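Local coordinates for cellulose binding protein (PDB 4L48) that binds cellulose chains as the expansin part of a longer polypeptide that probably also hydrolyses internal beta-1,4 linkages in cellulose, at residues D135-Q140 with L167-T172; G5-Y10 with G93-S98. The protein carries 1 engineered substitution. All coordinates share one frame; numbering follows the deposited sequence.

Interaction 1: residues D135-Q140 with L167-T172; sequences DRVEIQ and LTVKVT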
ATOM      1  N   ASP A 135       7.160   8.562   1.952  1.00 13.29           N
ATOM      2  CA  ASP A 135       8.558   8.612   2.366  1.00 13.69           C
ATOM      3  C   ASP A 135       8.725   8.846   3.863  1.00 12.77           C
ATOM      4  O   ASP A 135       9.744   8.472   4.448  1.00 12.84           O
ATOM      5  CB  ASP A 135       9.312   9.697   1.592  1.00 14.62           C
ATOM      6  CG  ASP A 135       9.517   9.338   0.134  1.00 15.71           C
ATOM      7  OD1 ASP A 135       9.356   8.149  -0.215  1.00 16.00           O
ATOM      8  OD2 ASP A 135       9.849  10.244  -0.662  1.00 16.27           O
ATOM      9  N   ARG A 136       7.725   9.460   4.484  1.00 20.00           N
ATOM     10  CA  ARG A 136       7.866   9.883   5.869  1.00 19.29           C
ATOM     11  C   ARG A 136       6.558   9.815   6.652  1.00 17.17           C
ATOM     12  O   ARG A 136       5.531  10.337   6.218  1.00 15.78           O
ATOM     13  CB  ARG A 136       8.425  11.307   5.913  1.00 21.94           C
ATOM     14  CG  ARG A 136       9.154  11.666   7.195  1.00 22.42           C
ATOM     15  CD  ARG A 136       9.595  13.121   7.165  1.00 25.59           C
ATOM     16  NE  ARG A 136      10.167  13.485   5.871  1.00 28.89           N
ATOM     17  CZ  ARG A 136      10.461  14.728   5.504  1.00 32.53           C
ATOM     18  NH1 ARG A 136      10.976  14.965   4.304  1.00 35.77           N
ATOM     19  NH2 ARG A 136      10.238  15.737   6.335  1.00 33.03           N
ATOM     20  N   VAL A 137       6.608   9.162   7.809  1.00 15.79           N
ATOM     21  CA  VAL A 137       5.483   9.139   8.737  1.00 14.34           C
ATOM     22  C   VAL A 137       5.982   9.463  10.142  1.00 13.78           C
ATOM     23  O   VAL A 137       6.833   8.759  10.684  1.00 12.05           O
ATOM     24  CB  VAL A 137       4.772   7.772   8.752  1.00 13.20           C
ATOM     25  CG1 VAL A 137       3.679   7.759   9.810  1.00 12.45           C
ATOM     26  CG2 VAL A 137       4.192   7.455   7.380  1.00 11.59           C
ATOM     27  N   GLU A 138       5.452  10.533  10.726  1.00 14.18           N
ATOM     28  CA  GLU A 138       5.935  11.012  12.016  1.00 14.71           C
ATOM     29  C   GLU A 138       4.811  11.165  13.034  1.00 14.42           C
ATOM     30  O   GLU A 138       3.680  11.499  12.681  1.00 14.41           O
ATOM     31  CB  GLU A 138       6.649  12.354  11.842  1.00 16.99           C
ATOM     32  CG  GLU A 138       7.785  12.330  10.835  1.00 18.87           C
ATOM     33  CD  GLU A 138       8.189  13.720  10.384  1.00 21.87           C
ATOM     34  OE1 GLU A 138       7.515  14.272   9.489  1.00 22.69           O
ATOM     35  OE2 GLU A 138       9.177  14.259  10.923  1.00 23.95           O
ATOM     36  N   ILE A 139       5.134  10.922  14.300  1.00 12.42           N
ATOM     37  CA  ILE A 139       4.199  11.147  15.395  1.00 12.54           C
ATOM     38  C   ILE A 139       4.704  12.300  16.256  1.00 13.99           C
ATOM     39  O   ILE A 139       5.864  12.310  16.670  1.00 14.68           O
ATOM     40  CB  ILE A 139       4.036   9.891  16.271  1.00 11.95           C
ATOM     41  CG1 ILE A 139       3.506   8.723  15.437  1.00 16.14           C
ATOM     42  CG2 ILE A 139       3.111  10.173  17.447  1.00 12.71           C
ATOM     43  CD1 ILE A 139       3.326   7.443  16.224  1.00 16.16           C
ATOM     44  N   GLN A 140       3.836  13.270  16.520  1.00 14.85           N
ATOM     45  CA  GLN A 140       4.226  14.451  17.282  1.00 19.90           C
ATOM     46  C   GLN A 140       4.602  14.104  18.718  1.00 20.52           C
ATOM     47  O   GLN A 140       3.790  13.573  19.475  1.00 20.56           O
ATOM     48  CB  GLN A 140       3.111  15.498  17.275  1.00 17.77           C
ATOM     49  CG  GLN A 140       3.521  16.831  17.884  1.00 19.97           C
ATOM     50  CD  GLN A 140       2.362  17.799  18.010  1.00 21.53           C
ATOM     51  OE1 GLN A 140       1.235  17.402  18.299  1.00 25.57           O
ATOM     52  NE2 GLN A 140       2.636  19.080  17.791  1.00 23.71           N
ATOM     53  N   LEU A 167      -3.343  11.071  18.908  1.00 21.84           N
ATOM     54  CA  LEU A 167      -2.131  11.136  18.101  1.00 20.36           C
ATOM     55  C   LEU A 167      -2.210  12.213  17.023  1.00 19.25           C
ATOM     56  O   LEU A 167      -3.243  12.385  16.375  1.00 17.95           O
ATOM     57  CB  LEU A 167      -1.833   9.778  17.458  1.00 19.46           C
ATOM     58  CG  LEU A 167      -1.391   8.652  18.394  1.00 21.38           C
ATOM     59  CD1 LEU A 167      -1.086   7.389  17.603  1.00 21.15           C
ATOM     60  CD2 LEU A 167      -0.183   9.082  19.211  1.00 22.78           C
ATOM     61  N   THR A 168      -1.111  12.937  16.846  1.00 19.16           N
ATOM     62  CA  THR A 168      -0.983  13.888  15.751  1.00 18.58           C
ATOM     63  C   THR A 168       0.073  13.373  14.781  1.00 17.20           C
ATOM     64  O   THR A 168       1.269  13.410  15.072  1.00 17.71           O
ATOM     65  CB  THR A 168      -0.584  15.288  16.250  1.00 21.06           C
ATOM     66  OG1 THR A 168      -1.593  15.786  17.138  1.00 23.00           O
ATOM     67  CG2 THR A 168      -0.430  16.248  15.079  1.00 20.71           C
ATOM     68  N   VAL A 169      -0.374  12.885  13.629  1.00 15.69           N
ATOM     69  CA  VAL A 169       0.523  12.236  12.680  1.00 14.93           C
ATOM     70  C   VAL A 169       0.697  13.037  11.394  1.00 14.52           C
ATOM     71  O   VAL A 169      -0.278  13.441  10.762  1.00 13.77           O
ATOM     72  CB  VAL A 169       0.034  10.814  12.335  1.00 14.54           C
ATOM     73  CG1 VAL A 169       0.925  10.180  11.276  1.00 14.17           C
ATOM     74  CG2 VAL A 169      -0.007   9.954  13.589  1.00 15.75           C
ATOM     75  N   LYS A 170       1.952  13.264  11.017  1.00 15.20           N
ATOM     76  CA  LYS A 170       2.263  13.917   9.754  1.00 15.18           C
ATOM     77  C   LYS A 170       2.777  12.888   8.755  1.00 14.29           C
ATOM     78  O   LYS A 170       3.751  12.185   9.021  1.00 15.32           O
ATOM     79  CB  LYS A 170       3.313  15.012   9.952  1.00 17.10           C
ATOM     80  CG  LYS A 170       3.523  15.888   8.726  1.00 17.87           C
ATOM     81  CD  LYS A 170       4.872  16.589   8.763  1.00 20.70           C
ATOM     82  CE  LYS A 170       5.045  17.404  10.033  1.00 23.44           C
ATOM     83  NZ  LYS A 170       6.402  18.014  10.112  1.00 26.62           N
ATOM     84  N   VAL A 171       2.113  12.800   7.607  1.00 12.97           N
ATOM     85  CA  VAL A 171       2.516  11.873   6.559  1.00 12.25           C
ATOM     86  C   VAL A 171       2.974  12.637   5.320  1.00 12.41           C
ATOM     87  O   VAL A 171       2.268  13.517   4.831  1.00 12.62           O
ATOM     88  CB  VAL A 171       1.364  10.923   6.174  1.00 11.58           C
ATOM     89  CG1 VAL A 171       1.813   9.952   5.093  1.00 11.29           C
ATOM     90  CG2 VAL A 171       0.866  10.170   7.397  1.00 11.92           C
ATOM     91  N   THR A 172       4.158  12.299   4.822  1.00 12.84           N
ATOM     92  CA  THR A 172       4.708  12.950   3.637  1.00 13.69           C
ATOM     93  C   THR A 172       4.917  11.940   2.515  1.00 13.26           C
ATOM     94  O   THR A 172       5.597  10.931   2.702  1.00 13.64           O
ATOM     95  CB  THR A 172       6.056  13.629   3.946  1.00 15.55           C
ATOM     96  OG1 THR A 172       5.901  14.532   5.049  1.00 16.48           O
ATOM     97  CG2 THR A 172       6.558  14.395   2.730  1.00 16.49           C
TER
HETATM   98  O   HOH W   1       5.882  13.014   7.551  1.00 12.83           O
HETATM   99  O   HOH W   2       1.117  13.016  19.341  1.00 12.35           O
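Asp135 and Arg136 both send their backbone N-H to the carbonyl of Thr172, so that one oxygen serves two donors: Asp135 N lies 2.9 Å and Arg136 N 3.1 Å from Thr172 O, both in the carbonyl plane. Thr172 N closes the bulge with an almost straight bond (174°) to Arg136 O; from there the backbones stay antiparallel, with Glu138-Lys170 the next hydrogen-bonded pair, and Gln140 N reaches Thr168 O at 3.0 Å. CA-H...O contacts fill the positions between, the closest from Val169 CA to Glu138 O at 3.2 Å.

The polar face carries Glu138 and Lys170 side by side. Lys170 CD rests 3.6 Å from Glu138 OE1; a bend at chi3 (-56°) then sets CE and NZ, with NZ 4.0 Å from Glu138 OE1, a long salt bridge; the ammonium also makes a cation-pi contact with Trp145. A water joins Glu138 OE1, Lys170 O and Thr172 OG1, which probably helps to settle the carboxylate.

On the other face the side chains that meet are all apolar. Val137 CG1 meets Val169 CG1 at 3.9 Å, and Ile139 CG2 approaches Leu167 CD2 at 3.9 Å, while Leu125 and Val127 pack against this layer from strand 124-128. Two adjacent antiparallel strands with a classic beta bulge, one side apolar, here belong to the immunoglobulin-like beta-sandwich of the expansin C-terminal domain.

Interaction 2: residues G5-Y10 with G93-S98; sequences GRATHY and GIIPIS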
ATOM      1  N   GLY A   5       7.683  -6.366 -19.249  1.00 13.33           N
ATOM      2  CA  GLY A   5       7.934  -7.648 -18.617  1.00 13.13           C
ATOM      3  C   GLY A   5       6.912  -8.722 -18.930  1.00 13.27           C
ATOM      4  O   GLY A   5       6.376  -8.788 -20.037  1.00 12.92           O
ATOM      5  N   ARG A   6       6.650  -9.573 -17.944  1.00 13.55           N
ATOM      6  CA  ARG A   6       5.720 -10.684 -18.106  1.00 15.12           C
ATOM      7  C   ARG A   6       4.887 -10.870 -16.844  1.00 16.48           C
ATOM      8  O   ARG A   6       5.195 -10.301 -15.796  1.00 16.19           O
ATOM      9  CB  ARG A   6       6.481 -11.970 -18.425  1.00 15.81           C
ATOM     10  CG  ARG A   6       7.475 -12.373 -17.351  1.00 15.80           C
ATOM     11  CD  ARG A   6       8.112 -13.713 -17.662  1.00 17.17           C
ATOM     12  NE  ARG A   6       8.928 -14.194 -16.552  1.00 18.31           N
ATOM     13  CZ  ARG A   6       9.211 -15.473 -16.335  1.00 20.20           C
ATOM     14  NH1 ARG A   6       8.736 -16.405 -17.152  1.00 21.48           N
ATOM     15  NH2 ARG A   6       9.961 -15.823 -15.300  1.00 21.33           N
ATOM     16  N   ALA A   7       3.834 -11.674 -16.939  1.00 16.47           N
ATOM     17  CA  ALA A   7       2.932 -11.859 -15.810  1.00 15.95           C
ATOM     18  C   ALA A   7       2.469 -13.300 -15.626  1.00 15.33           C
ATOM     19  O   ALA A   7       2.096 -13.976 -16.585  1.00 15.12           O
ATOM     20  CB  ALA A   7       1.732 -10.932 -15.938  1.00 15.95           C
ATOM     21  N   THR A   8       2.507 -13.758 -14.379  1.00 15.04           N
ATOM     22  CA  THR A   8       1.901 -15.025 -13.995  1.00 15.03           C
ATOM     23  C   THR A   8       0.710 -14.719 -13.097  1.00 15.01           C
ATOM     24  O   THR A   8       0.398 -13.552 -12.858  1.00 15.54           O
ATOM     25  CB  THR A   8       2.895 -15.933 -13.253  1.00 15.34           C
ATOM     26  OG1 THR A   8       3.573 -15.176 -12.244  1.00 13.30           O
ATOM     27  CG2 THR A   8       3.921 -16.500 -14.222  1.00 13.75           C
ATOM     28  N   HIS A   9       0.040 -15.753 -12.598  1.00 14.66           N
ATOM     29  CA  HIS A   9      -1.132 -15.536 -11.757  1.00 14.45           C
ATOM     30  C   HIS A   9      -1.110 -16.312 -10.440  1.00 14.29           C
ATOM     31  O   HIS A   9      -0.538 -17.399 -10.352  1.00 14.72           O
ATOM     32  CB  HIS A   9      -2.425 -15.818 -12.532  1.00 14.64           C
ATOM     33  CG  HIS A   9      -2.472 -17.174 -13.165  1.00 15.28           C
ATOM     34  ND1 HIS A   9      -2.526 -18.339 -12.430  1.00 16.05           N
ATOM     35  CD2 HIS A   9      -2.483 -17.550 -14.466  1.00 15.81           C
ATOM     36  CE1 HIS A   9      -2.563 -19.374 -13.249  1.00 16.60           C
ATOM     37  NE2 HIS A   9      -2.539 -18.923 -14.491  1.00 16.46           N
ATOM     38  N   TYR A  10      -1.734 -15.731  -9.420  1.00 13.67           N
ATOM     39  CA  TYR A  10      -1.868 -16.367  -8.115  1.00 13.61           C
ATOM     40  C   TYR A  10      -3.068 -15.755  -7.395  1.00 13.08           C
ATOM     41  O   TYR A  10      -3.732 -14.872  -7.935  1.00 12.31           O
ATOM     42  CB  TYR A  10      -0.591 -16.188  -7.291  1.00 14.00           C
ATOM     43  CG  TYR A  10      -0.548 -14.917  -6.470  1.00 13.78           C
ATOM     44  CD1 TYR A  10      -0.597 -14.964  -5.082  1.00 13.91           C
ATOM     45  CD2 TYR A  10      -0.465 -13.673  -7.081  1.00 13.85           C
ATOM     46  CE1 TYR A  10      -0.560 -13.809  -4.326  1.00 13.81           C
ATOM     47  CE2 TYR A  10      -0.430 -12.512  -6.330  1.00 13.95           C
ATOM     48  CZ  TYR A  10      -0.478 -12.586  -4.955  1.00 13.78           C
ATOM     49  OH  TYR A  10      -0.442 -11.433  -4.209  1.00 13.74           O
ATOM     50  N   GLY A  93      -0.892 -19.262 -18.857  1.00 18.53           N
ATOM     51  CA  GLY A  93       0.006 -19.318 -17.716  1.00 16.73           C
ATOM     52  C   GLY A  93       0.923 -18.115 -17.604  1.00 15.63           C
ATOM     53  O   GLY A  93       1.097 -17.556 -16.521  1.00 16.12           O
ATOM     54  N   ILE A  94       1.524 -17.726 -18.725  1.00 15.44           N
ATOM     55  CA  ILE A  94       2.405 -16.563 -18.773  1.00 14.56           C
ATOM     56  C   ILE A  94       1.970 -15.635 -19.904  1.00 14.54           C
ATOM     57  O   ILE A  94       1.646 -16.093 -20.998  1.00 15.19           O
ATOM     58  CB  ILE A  94       3.874 -16.974 -19.009  1.00 21.46           C
ATOM     59  CG1 ILE A  94       4.252 -18.174 -18.137  1.00 21.72           C
ATOM     60  CG2 ILE A  94       4.808 -15.801 -18.749  1.00 13.62           C
ATOM     61  CD1 ILE A  94       5.658 -18.682 -18.375  1.00 21.62           C
ATOM     62  N   ILE A  95       1.959 -14.332 -19.637  1.00 13.90           N
ATOM     63  CA  ILE A  95       1.583 -13.349 -20.649  1.00 13.93           C
ATOM     64  C   ILE A  95       2.563 -12.177 -20.703  1.00 13.23           C
ATOM     65  O   ILE A  95       3.086 -11.753 -19.673  1.00 12.68           O
ATOM     66  CB  ILE A  95       0.151 -12.808 -20.419  1.00 18.72           C
ATOM     67  CG1 ILE A  95       0.005 -12.255 -18.999  1.00 18.17           C
ATOM     68  CG2 ILE A  95      -0.883 -13.894 -20.682  1.00 19.72           C
ATOM     69  CD1 ILE A  95      -1.373 -11.703 -18.698  1.00 14.08           C
ATOM     70  N   PRO A  96       2.823 -11.657 -21.914  1.00 17.24           N
ATOM     71  CA  PRO A  96       3.679 -10.478 -22.086  1.00 12.89           C
ATOM     72  C   PRO A  96       2.949  -9.203 -21.679  1.00 12.66           C
ATOM     73  O   PRO A  96       1.813  -8.987 -22.100  1.00 13.21           O
ATOM     74  CB  PRO A  96       3.958 -10.470 -23.590  1.00 13.36           C
ATOM     75  CG  PRO A  96       2.780 -11.154 -24.191  1.00 17.79           C
ATOM     76  CD  PRO A  96       2.379 -12.213 -23.206  1.00 14.14           C
ATOM     77  N   ILE A  97       3.590  -8.372 -20.864  1.00 12.12           N
ATOM     78  CA  ILE A  97       2.949  -7.158 -20.370  1.00 11.98           C
ATOM     79  C   ILE A  97       3.862  -5.938 -20.394  1.00 11.69           C
ATOM     80  O   ILE A  97       5.062  -6.040 -20.649  1.00 12.45           O
ATOM     81  CB  ILE A  97       2.445  -7.328 -18.920  1.00 11.80           C
ATOM     82  CG1 ILE A  97       3.615  -7.643 -17.986  1.00 15.41           C
ATOM     83  CG2 ILE A  97       1.369  -8.403 -18.836  1.00 12.24           C
ATOM     84  CD1 ILE A  97       3.244  -7.648 -16.520  1.00 15.16           C
ATOM     85  N   SER A  98       3.264  -4.782 -20.129  1.00 13.04           N
ATOM     86  CA  SER A  98       3.991  -3.541 -19.902  1.00 11.56           C
ATOM     87  C   SER A  98       3.162  -2.724 -18.923  1.00 11.59           C
ATOM     88  O   SER A  98       1.935  -2.700 -19.017  1.00 12.41           O
ATOM     89  CB  SER A  98       4.180  -2.767 -21.206  1.00 11.90           C
ATOM     90  OG  SER A  98       2.951  -2.228 -21.660  1.00 16.13           O
TER
HETATM   91  O   HOH W   3       0.432 -18.425 -13.657  1.00  9.79           O
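Gly93 meets His9 through a shared water as well as directly. The water takes the N-H of His9 at 2.9 Å, donates to Gly93 O, and sits over the centre of one face of the imidazole; the NE2 end of the ring approaches Gly93 CA. Phe90 stacks on the same imidazole and Phe84 meets it edge-to-face, so the histidine ring is set among aromatic groups.

Ile94 then crosses the side chain of Arg6. Its CG2 comes to 4.1 Å from Arg6 CD and its CD1 to 4.0 Å from Arg6 NH1; the arginine, extended from CG to NE, crosses it at a slant, while NE forms a salt bridge with Glu73. On the backbone, Ile94 CA points its hydrogen at Ala7 O.

Ile95 and Ala7 form a hydrogen-bonded pair: the N-H of Ile95 binds Ala7 O, and its carbonyl receives Ala7 N at 2.8 Å, although the N-H...O angle is only 139°. Ile95 CG1 lies 3.8 Å from Ala7 CB, and its side chain also packs on Phe84 and Leu87 of helix 81-87. Pro96, which has no N-H to give, falls at the non-hydrogen-bonded pair with Arg6.

Ile97 exchanges two nearly straight bonds with Gly5, its N reaching Gly5 O at 2.9 Å, yet both donors stand some 40° or more out of the carbonyl planes. Chi1 of 61° lays Ile97 CG1 against the peptide between Gly5 and Arg6; its CD1 continues past Arg6 O to 3.7 Å from Ala7 CB. This antiparallel pairing of the first and last strands closes the sheet of the double-psi beta-barrel domain of expansins.

In the fold
Interaction 1 and interaction 2 both pair antiparallel strands, but in different domains, with centres 37 Å apart. Interaction 1 lies inside the C-terminal domain's sheet, flanked by strands 144-150 and 178-184, and contrasts an apolar face with a charged one. Interaction 2 joins strands 3-10 and 95-101, the ends of the N-terminal domain; its short segments cross at 125°, against the nearly antiparallel 175° of interaction 1. Both are partly buried, interaction 1 more so: 7 of 12 touching residues, against 3 of 10. Arg6 finds its salt-bridge partner, Glu73, outside the segments, whereas interaction 1's long one is internal. Water gathers side-chain and backbone oxygens in interaction 1, but links two backbone groups in interaction 2.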